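Local coordinates for protein type II restriction enzyme SfiI (PDB 2EZV) that recognises the double-stranded DNA sequence 5'-GGCCN(5)GGCC-3' as a tetrameric type II restriction endonuclease and cleaves it into fragments with terminal 5'-phosphates, at residues E12-T20 / R84-Q95. Sequence-based numbering, arbitrary orientation.
Sequences ELESVEKQT and RWLPSPHGLLPQ
Helix 12-20 packs on the hairpin 84-95, the CA atoms of Glu-12, Val-16 and Thr-20 lying nearest those of His-90, Ser-88 and Leu-86, with the helix and strand 84-86 axes 11.6 Å apart at 110°. The hairpin's antiparallel strands belong to the mixed sheet of this PD-(D/E)XK-clan nuclease, and a type I turn from Ser-88 to Gly-91 lies in the loop joining them. Glu-12 CB sits over one face of the His-90 ring in a CH-pi contact, 4.1 Å from the centroid; Pro-89 CG covers the opposite face. Val-16 CG1 meets Leu-93 CD1 at 3.9 Å. The Gln-19 amide donates through NE2 to Pro-87 O at 3.0 Å, nearly in the amide plane, while OE1 accepts from a water that also bonds Ser-15 OG and His-90 NE2. Gln-95 NE2 gives Thr-20 OG1 an almost straight bond (3.1 Å, 170°) and also hydrogen-bonds Thr-157 OG1; Gln-95 OE1 is gripped side-on by NE and NH2 of Arg-84, whose NH1 forms a salt bridge with Glu-66. A leucine in place of Gln-95 would probably leave this guanidinium edge without its acceptor and Thr-20 OG1 without its donor. That hydroxyl itself donates to Val-16 O at 2.7 Å, across the carbonyl plane from Thr-20 N.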
ATOM      1  N   GLU D  12     -18.569  17.192 -18.497  1.00 23.50           N
ATOM      2  CA  GLU D  12     -18.102  16.698 -17.209  1.00 23.65           C
ATOM      3  C   GLU D  12     -17.375  15.375 -17.390  1.00 22.81           C
ATOM      4  O   GLU D  12     -16.384  15.108 -16.709  1.00 22.64           O
ATOM      5  CB  GLU D  12     -19.285  16.546 -16.250  1.00 23.35           C
ATOM      6  CG  GLU D  12     -20.096  17.831 -16.134  1.00 26.05           C
ATOM      7  CD  GLU D  12     -21.396  17.661 -15.374  1.00 26.18           C
ATOM      8  OE1 GLU D  12     -22.058  16.609 -15.518  1.00 28.62           O
ATOM      9  OE2 GLU D  12     -21.766  18.597 -14.645  1.00 26.70           O
ATOM     10  N   LEU D  13     -17.863  14.557 -18.321  1.00 22.14           N
ATOM     11  CA  LEU D  13     -17.239  13.270 -18.609  1.00 20.42           C
ATOM     12  C   LEU D  13     -15.818  13.474 -19.128  1.00 18.97           C
ATOM     13  O   LEU D  13     -14.891  12.805 -18.687  1.00 19.44           O
ATOM     14  CB  LEU D  13     -18.056  12.489 -19.641  1.00 19.19           C
ATOM     15  CG  LEU D  13     -17.452  11.149 -20.066  1.00 18.51           C
ATOM     16  CD1 LEU D  13     -17.173  10.316 -18.827  1.00 20.13           C
ATOM     17  CD2 LEU D  13     -18.394  10.413 -21.002  1.00 19.07           C
ATOM     18  N   GLU D  14     -15.641  14.402 -20.060  1.00 19.51           N
ATOM     19  CA  GLU D  14     -14.305  14.665 -20.604  1.00 20.11           C
ATOM     20  C   GLU D  14     -13.408  15.174 -19.479  1.00 21.41           C
ATOM     21  O   GLU D  14     -12.212  14.885 -19.426  1.00 23.45           O
ATOM     22  CB  GLU D  14     -14.358  15.723 -21.716  1.00 19.05           C
ATOM     23  CG  GLU D  14     -15.197  15.342 -22.933  1.00 18.35           C
ATOM     24  CD  GLU D  14     -14.675  15.976 -24.206  1.00 20.00           C
ATOM     25  OE1 GLU D  14     -15.481  16.538 -24.982  1.00 22.42           O
ATOM     26  OE2 GLU D  14     -13.447  15.906 -24.438  1.00 18.85           O
ATOM     27  N   SER D  15     -14.009  15.940 -18.580  1.00 19.96           N
ATOM     28  CA  SER D  15     -13.299  16.504 -17.454  1.00 19.45           C
ATOM     29  C   SER D  15     -12.675  15.427 -16.575  1.00 18.77           C
ATOM     30  O   SER D  15     -11.538  15.577 -16.123  1.00 19.40           O
ATOM     31  CB  SER D  15     -14.252  17.372 -16.626  1.00 19.67           C
ATOM     32  OG  SER D  15     -13.585  17.940 -15.520  1.00 19.66           O
ATOM     33  N   VAL D  16     -13.404  14.342 -16.328  1.00 17.39           N
ATOM     34  CA  VAL D  16     -12.849  13.286 -15.493  1.00 17.43           C
ATOM     35  C   VAL D  16     -11.754  12.541 -16.237  1.00 16.70           C
ATOM     36  O   VAL D  16     -10.844  11.984 -15.615  1.00 16.99           O
ATOM     37  CB  VAL D  16     -13.913  12.251 -15.022  1.00 17.42           C
ATOM     38  CG1 VAL D  16     -15.292  12.862 -15.049  1.00 17.95           C
ATOM     39  CG2 VAL D  16     -13.829  11.004 -15.844  1.00 15.05           C
ATOM     40  N   GLU D  17     -11.839  12.506 -17.562  1.00 14.84           N
ATOM     41  CA  GLU D  17     -10.801  11.818 -18.319  1.00 15.73           C
ATOM     42  C   GLU D  17      -9.563  12.698 -18.240  1.00 15.10           C
ATOM     43  O   GLU D  17      -8.442  12.212 -18.102  1.00 13.70           O
ATOM     44  CB  GLU D  17     -11.229  11.587 -19.775  1.00 13.68           C
ATOM     45  CG  GLU D  17     -12.144  10.379 -19.944  1.00 15.32           C
ATOM     46  CD  GLU D  17     -12.620  10.155 -21.378  1.00 19.10           C
ATOM     47  OE1 GLU D  17     -13.254   9.110 -21.635  1.00 20.73           O
ATOM     48  OE2 GLU D  17     -12.377  11.014 -22.252  1.00 19.49           O
ATOM     49  N   LYS D  18      -9.787  14.003 -18.279  1.00 14.36           N
ATOM     50  CA  LYS D  18      -8.689  14.953 -18.210  1.00 15.43           C
ATOM     51  C   LYS D  18      -7.928  14.865 -16.887  1.00 14.16           C
ATOM     52  O   LYS D  18      -6.702  14.847 -16.887  1.00 11.97           O
ATOM     53  CB  LYS D  18      -9.208  16.378 -18.407  1.00 16.48           C
ATOM     54  CG  LYS D  18      -8.122  17.399 -18.691  1.00 15.14           C
ATOM     55  CD  LYS D  18      -8.743  18.771 -18.827  1.00 18.41           C
ATOM     56  CE  LYS D  18      -7.740  19.813 -19.267  1.00 17.21           C
ATOM     57  NZ  LYS D  18      -8.358  21.176 -19.331  1.00 19.51           N
ATOM     58  N   GLN D  19      -8.640  14.803 -15.761  1.00 13.83           N
ATOM     59  CA  GLN D  19      -7.935  14.721 -14.483  1.00 14.44           C
ATOM     60  C   GLN D  19      -7.303  13.344 -14.302  1.00 12.29           C
ATOM     61  O   GLN D  19      -6.306  13.195 -13.598  1.00 13.77           O
ATOM     62  CB  GLN D  19      -8.853  15.084 -13.296  1.00 14.88           C
ATOM     63  CG  GLN D  19      -9.889  14.052 -12.874  1.00 17.77           C
ATOM     64  CD  GLN D  19     -10.664  14.495 -11.630  1.00 18.13           C
ATOM     65  OE1 GLN D  19     -11.331  15.522 -11.642  1.00 20.56           O
ATOM     66  NE2 GLN D  19     -10.575  13.715 -10.561  1.00 17.57           N
ATOM     67  N   THR D  20      -7.871  12.335 -14.950  1.00 13.63           N
ATOM     68  CA  THR D  20      -7.302  10.989 -14.880  1.00 12.62           C
ATOM     69  C   THR D  20      -5.960  11.063 -15.612  1.00 13.74           C
ATOM     70  O   THR D  20      -4.930  10.623 -15.106  1.00 12.73           O
ATOM     71  CB  THR D  20      -8.197   9.961 -15.583  1.00 12.60           C
ATOM     72  OG1 THR D  20      -9.409   9.801 -14.840  1.00 14.83           O
ATOM     73  CG2 THR D  20      -7.493   8.614 -15.704  1.00 11.58           C
ATOM     74  N   ARG D  84     -11.456   1.436  -9.249  1.00 14.66           N
ATOM     75  CA  ARG D  84     -11.257   2.327  -8.113  1.00 15.16           C
ATOM     76  C   ARG D  84     -12.292   3.450  -8.063  1.00 15.63           C
ATOM     77  O   ARG D  84     -13.092   3.602  -8.973  1.00 15.28           O
ATOM     78  CB  ARG D  84      -9.874   2.968  -8.246  1.00 15.32           C
ATOM     79  CG  ARG D  84      -9.808   3.863  -9.494  1.00 13.27           C
ATOM     80  CD  ARG D  84      -8.442   4.417  -9.840  1.00  8.42           C
ATOM     81  NE  ARG D  84      -8.597   5.466 -10.848  1.00 12.69           N
ATOM     82  CZ  ARG D  84      -7.607   6.191 -11.368  1.00 11.18           C
ATOM     83  NH1 ARG D  84      -6.353   5.986 -10.997  1.00  6.02           N
ATOM     84  NH2 ARG D  84      -7.883   7.161 -12.232  1.00  8.55           N
ATOM     85  N   TRP D  85     -12.260   4.233  -6.986  1.00 15.76           N
ATOM     86  CA  TRP D  85     -13.148   5.382  -6.829  1.00 14.84           C
ATOM     87  C   TRP D  85     -12.316   6.602  -7.209  1.00 14.81           C
ATOM     88  O   TRP D  85     -11.191   6.768  -6.733  1.00 12.76           O
ATOM     89  CB  TRP D  85     -13.604   5.563  -5.375  1.00 15.53           C
ATOM     90  CG  TRP D  85     -14.567   4.548  -4.859  1.00 15.54           C
ATOM     91  CD1 TRP D  85     -14.300   3.537  -3.991  1.00 15.83           C
ATOM     92  CD2 TRP D  85     -15.980   4.511  -5.099  1.00 17.59           C
ATOM     93  NE1 TRP D  85     -15.460   2.875  -3.661  1.00 15.75           N
ATOM     94  CE2 TRP D  85     -16.507   3.453  -4.324  1.00 16.18           C
ATOM     95  CE3 TRP D  85     -16.855   5.276  -5.887  1.00 16.40           C
ATOM     96  CZ2 TRP D  85     -17.872   3.138  -4.311  1.00 17.45           C
ATOM     97  CZ3 TRP D  85     -18.216   4.962  -5.873  1.00 17.44           C
ATOM     98  CH2 TRP D  85     -18.708   3.901  -5.087  1.00 15.89           C
ATOM     99  N   LEU D  86     -12.858   7.451  -8.067  1.00 13.99           N
ATOM    100  CA  LEU D  86     -12.141   8.641  -8.463  1.00 15.79           C
ATOM    101  C   LEU D  86     -12.834   9.864  -7.869  1.00 17.40           C
ATOM    102  O   LEU D  86     -13.919  10.248  -8.302  1.00 16.65           O
ATOM    103  CB  LEU D  86     -12.107   8.755  -9.989  1.00 16.59           C
ATOM    104  CG  LEU D  86     -11.373   9.972 -10.569  1.00 16.84           C
ATOM    105  CD1 LEU D  86      -9.894   9.882 -10.201  1.00 15.99           C
ATOM    106  CD2 LEU D  86     -11.551  10.024 -12.091  1.00 12.33           C
ATOM    107  N   PRO D  87     -12.224  10.483  -6.852  1.00 18.32           N
ATOM    108  CA  PRO D  87     -12.875  11.663  -6.275  1.00 17.47           C
ATOM    109  C   PRO D  87     -12.856  12.839  -7.245  1.00 17.61           C
ATOM    110  O   PRO D  87     -11.877  13.047  -7.959  1.00 17.72           O
ATOM    111  CB  PRO D  87     -12.059  11.930  -5.011  1.00 16.42           C
ATOM    112  CG  PRO D  87     -10.719  11.385  -5.335  1.00 19.30           C
ATOM    113  CD  PRO D  87     -11.018  10.109  -6.093  1.00 17.78           C
ATOM    114  N   SER D  88     -13.946  13.595  -7.285  1.00 17.10           N
ATOM    115  CA  SER D  88     -14.026  14.752  -8.166  1.00 18.12           C
ATOM    116  C   SER D  88     -15.216  15.605  -7.763  1.00 17.66           C
ATOM    117  O   SER D  88     -16.048  15.188  -6.977  1.00 17.70           O
ATOM    118  CB  SER D  88     -14.192  14.317  -9.626  1.00 18.38           C
ATOM    119  OG  SER D  88     -15.536  13.986  -9.902  1.00 15.17           O
ATOM    120  N   PRO D  89     -15.315  16.817  -8.307  1.00 19.30           N
ATOM    121  CA  PRO D  89     -16.455  17.645  -7.923  1.00 20.67           C
ATOM    122  C   PRO D  89     -17.757  17.150  -8.534  1.00 21.12           C
ATOM    123  O   PRO D  89     -18.836  17.538  -8.103  1.00 22.19           O
ATOM    124  CB  PRO D  89     -16.046  19.033  -8.408  1.00 20.80           C
ATOM    125  CG  PRO D  89     -15.210  18.725  -9.602  1.00 21.09           C
ATOM    126  CD  PRO D  89     -14.371  17.568  -9.150  1.00 18.99           C
ATOM    127  N   HIS D  90     -17.654  16.278  -9.532  1.00 21.87           N
ATOM    128  CA  HIS D  90     -18.836  15.739 -10.186  1.00 21.65           C
ATOM    129  C   HIS D  90     -19.431  14.646  -9.309  1.00 21.13           C
ATOM    130  O   HIS D  90     -20.581  14.234  -9.494  1.00 22.21           O
ATOM    131  CB  HIS D  90     -18.473  15.130 -11.537  1.00 23.75           C
ATOM    132  CG  HIS D  90     -17.502  15.943 -12.332  1.00 24.55           C
ATOM    133  ND1 HIS D  90     -17.757  17.238 -12.726  1.00 24.75           N
ATOM    134  CD2 HIS D  90     -16.286  15.629 -12.840  1.00 24.02           C
ATOM    135  CE1 HIS D  90     -16.744  17.686 -13.445  1.00 24.69           C
ATOM    136  NE2 HIS D  90     -15.839  16.728 -13.530  1.00 24.32           N
ATOM    137  N   GLY D  91     -18.623  14.173  -8.366  1.00 19.44           N
ATOM    138  CA  GLY D  91     -19.034  13.113  -7.463  1.00 18.29           C
ATOM    139  C   GLY D  91     -17.905  12.103  -7.316  1.00 17.59           C
ATOM    140  O   GLY D  91     -16.907  12.176  -8.043  1.00 17.22           O
ATOM    141  N   LEU D  92     -18.037  11.179  -6.369  1.00 15.12           N
ATOM    142  CA  LEU D  92     -17.019  10.151  -6.175  1.00 15.81           C
ATOM    143  C   LEU D  92     -17.359   9.053  -7.184  1.00 17.18           C
ATOM    144  O   LEU D  92     -18.200   8.180  -6.933  1.00 16.23           O
ATOM    145  CB  LEU D  92     -17.075   9.603  -4.757  1.00 15.23           C
ATOM    146  CG  LEU D  92     -16.074   8.494  -4.463  1.00 16.33           C
ATOM    147  CD1 LEU D  92     -14.654   9.050  -4.537  1.00 12.79           C
ATOM    148  CD2 LEU D  92     -16.367   7.913  -3.073  1.00 15.76           C
ATOM    149  N   LEU D  93     -16.686   9.108  -8.325  1.00 16.48           N
ATOM    150  CA  LEU D  93     -16.953   8.186  -9.408  1.00 16.34           C
ATOM    151  C   LEU D  93     -16.240   6.847  -9.440  1.00 16.48           C
ATOM    152  O   LEU D  93     -15.009   6.771  -9.371  1.00 17.87           O
ATOM    153  CB  LEU D  93     -16.703   8.896 -10.733  1.00 16.75           C
ATOM    154  CG  LEU D  93     -17.422  10.236 -10.888  1.00 19.08           C
ATOM    155  CD1 LEU D  93     -17.081  10.840 -12.244  1.00 19.02           C
ATOM    156  CD2 LEU D  93     -18.927  10.034 -10.740  1.00 18.60           C
ATOM    157  N   PRO D  94     -17.021   5.762  -9.525  1.00 15.27           N
ATOM    158  CA  PRO D  94     -16.440   4.418  -9.592  1.00 15.20           C
ATOM    159  C   PRO D  94     -15.793   4.371 -10.996  1.00 16.69           C
ATOM    160  O   PRO D  94     -16.398   4.810 -11.986  1.00 16.04           O
ATOM    161  CB  PRO D  94     -17.662   3.510  -9.455  1.00 14.23           C
ATOM    162  CG  PRO D  94     -18.761   4.340 -10.080  1.00 16.46           C
ATOM    163  CD  PRO D  94     -18.492   5.711  -9.508  1.00 11.69           C
ATOM    164  N   GLN D  95     -14.568   3.865 -11.090  1.00 15.66           N
ATOM    165  CA  GLN D  95     -13.883   3.854 -12.374  1.00 14.46           C
ATOM    166  C   GLN D  95     -12.985   2.649 -12.621  1.00 15.30           C
ATOM    167  O   GLN D  95     -12.369   2.117 -11.702  1.00 15.38           O
ATOM    168  CB  GLN D  95     -13.053   5.137 -12.489  1.00 14.71           C
ATOM    169  CG  GLN D  95     -12.095   5.231 -13.669  1.00 12.72           C
ATOM    170  CD  GLN D  95     -11.234   6.499 -13.615  1.00 17.13           C
ATOM    171  OE1 GLN D  95     -10.466   6.705 -12.669  1.00 18.69           O
ATOM    172  NE2 GLN D  95     -11.358   7.350 -14.632  1.00 16.47           N
TER
HETATM  173  O   HOH W   1     -13.312  15.884 -13.483  1.00 24.95           O